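PDB 2NUH: periplasmic divalent cation tolerance protein from Xylella fastidiosa, which probably binds copper and perhaps other divalent cations, although its precise role has not been established. Local coordinates for residues 4-8 / 62-67. Numbering follows the deposited sequence. Where two conformers were deposited one is given.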
loop_
_atom_site.group_PDB
_atom_site.type_symbol
_atom_site.label_atom_id
_atom_site.label_comp_id
_atom_site.label_asym_id
_atom_site.label_seq_id
_atom_site.Cartn_x
_atom_site.Cartn_y
_atom_site.Cartn_z
ATOM N N ASP A 4 9.612 -2.682 13.598
ATOM C CA ASP A 4 10.028 -2.166 12.310
ATOM C C ASP A 4 9.098 -2.523 11.148
ATOM O O ASP A 4 9.421 -2.287 9.999
ATOM C CB ASP A 4 11.561 -2.105 12.060
ATOM C CG ASP A 4 12.228 -0.853 12.688
ATOM O OD1 ASP A 4 13.455 -0.680 12.509
ATOM O OD2 ASP A 4 11.534 -0.052 13.356
ATOM N N VAL A 5 7.929 -3.071 11.472
ATOM C CA VAL A 5 6.902 -3.300 10.471
ATOM C C VAL A 5 6.110 -2.008 10.258
ATOM O O VAL A 5 5.825 -1.265 11.199
ATOM C CB VAL A 5 5.983 -4.476 10.859
ATOM C CG1 VAL A 5 4.752 -4.518 9.969
ATOM C CG2 VAL A 5 6.754 -5.780 10.758
ATOM N N TYR A 6 5.797 -1.740 8.995
ATOM C CA TYR A 6 5.002 -0.595 8.622
ATOM C C TYR A 6 3.825 -1.021 7.793
ATOM O O TYR A 6 3.925 -1.933 6.982
ATOM C CB TYR A 6 5.844 0.372 7.793
ATOM C CG TYR A 6 6.738 1.206 8.667
ATOM C CD1 TYR A 6 6.438 2.531 8.930
ATOM C CD2 TYR A 6 7.866 0.655 9.266
ATOM C CE1 TYR A 6 7.254 3.300 9.752
ATOM C CE2 TYR A 6 8.668 1.408 10.091
ATOM C CZ TYR A 6 8.362 2.726 10.326
ATOM O OH TYR A 6 9.167 3.476 11.156
ATOM N N LEU A 7 2.712 -0.334 8.010
ATOM C CA LEU A 7 1.515 -0.533 7.230
ATOM C C LEU A 7 1.405 0.680 6.334
ATOM O O LEU A 7 1.342 1.807 6.825
ATOM C CB LEU A 7 0.303 -0.597 8.163
ATOM C CG LEU A 7 -1.106 -0.884 7.654
ATOM C CD1 LEU A 7 -1.158 -2.132 6.802
ATOM C CD2 LEU A 7 -2.023 -1.026 8.843
ATOM N N ILE A 8 1.400 0.460 5.027
ATOM C CA ILE A 8 1.249 1.568 4.092
ATOM C C ILE A 8 -0.146 1.546 3.532
ATOM O O ILE A 8 -0.603 0.514 3.061
ATOM C CB ILE A 8 2.243 1.464 2.926
ATOM C CG1 ILE A 8 3.675 1.426 3.463
ATOM C CG2 ILE A 8 2.057 2.630 1.954
ATOM C CD1 ILE A 8 4.693 1.073 2.399
ATOM N N THR A 62 4.892 -4.063 5.208
ATOM C CA THR A 62 6.286 -4.100 4.838
ATOM C C THR A 62 7.099 -3.783 6.078
ATOM O O THR A 62 6.568 -3.803 7.176
ATOM C CB THR A 62 6.567 -3.140 3.654
ATOM O OG1 THR A 62 7.913 -3.321 3.192
ATOM C CG2 THR A 62 6.319 -1.693 4.025
ATOM N N ASN A 63 8.381 -3.512 5.915
ATOM C CA ASN A 63 9.184 -3.097 7.046
ATOM C C ASN A 63 9.933 -1.821 6.744
ATOM O O ASN A 63 9.907 -1.333 5.618
ATOM C CB ASN A 63 10.115 -4.228 7.520
ATOM C CG ASN A 63 11.162 -4.605 6.498
ATOM O OD1 ASN A 63 11.354 -3.902 5.511
ATOM N ND2 ASN A 63 11.848 -5.721 6.727
ATOM N N ALA A 64 10.605 -1.286 7.753
ATOM C CA ALA A 64 11.224 0.017 7.659
ATOM C C ALA A 64 12.177 0.073 6.491
ATOM O O ALA A 64 12.202 1.058 5.766
ATOM C CB ALA A 64 11.970 0.349 8.949
ATOM N N VAL A 65 12.967 -0.981 6.306
ATOM C CA VAL A 65 14.000 -0.908 5.279
ATOM C C VAL A 65 13.410 -0.969 3.878
ATOM O O VAL A 65 14.094 -0.648 2.910
ATOM C CB VAL A 65 15.140 -1.930 5.473
ATOM C CG1 VAL A 65 15.810 -1.714 6.827
ATOM C CG2 VAL A 65 14.664 -3.352 5.296
ATOM N N HIS A 66 12.140 -1.355 3.768
ATOM C CA HIS A 66 11.499 -1.418 2.451
ATOM C C HIS A 66 10.430 -0.374 2.218
ATOM O O HIS A 66 9.869 -0.320 1.134
ATOM C CB HIS A 66 10.878 -2.791 2.200
ATOM C CG HIS A 66 11.883 -3.878 2.061
ATOM N ND1 HIS A 66 12.375 -4.572 3.144
ATOM C CD2 HIS A 66 12.499 -4.388 0.970
ATOM C CE1 HIS A 66 13.257 -5.463 2.727
ATOM N NE2 HIS A 66 13.347 -5.377 1.411
ATOM N N VAL A 67 10.129 0.439 3.227
ATOM C CA VAL A 67 9.057 1.415 3.087
ATOM C C VAL A 67 9.238 2.309 1.867
ATOM O O VAL A 67 8.319 2.452 1.062
ATOM C CB VAL A 67 8.912 2.275 4.348
ATOM C CG1 VAL A 67 8.063 3.513 4.075
ATOM C CG2 VAL A 67 8.300 1.454 5.454
#
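Y6 lies along the start of the turn that follows T62 and N63, its ring meeting A64 and V67 obliquely. Y6 CE2 lies 3.7 Å from A64 CB, while V67 crosses the tyrosine at about a right angle and puts its CG2 3.6 Å from Y6 CB. Y6 CG is turned beside its own backbone N (chi1 -79°), which carries the ring back toward A64. On the same side of the sheet, I8 extends its CD1 to within 3.6 Å of T62 CG2, so Y6, I8, T62 and V67 form one apolar patch. T62 OG1 turns from it to the carbonyl of L30.

Y6 and T62 are an antiparallel hydrogen-bonded pair, each N donating to the other's O; V5 and N63 follow as a non-hydrogen-bonded pair. A last bond, 2.7 Å from A64 N to D4 O, is bent at the hydrogen (133°). Beyond it, N63 OD1 accepts a hydrogen bond from H66 ND1, 2.7 Å away and in the imidazole plane, while N63 ND2 bonds N102 and D106.

In this ferredoxin-like CutA fold, strand 5-12 is flanked by strands 50-63 and 86-89, the turn leads into helix 67-77, and helix 95-105 packs against V5 and N63 on the other face.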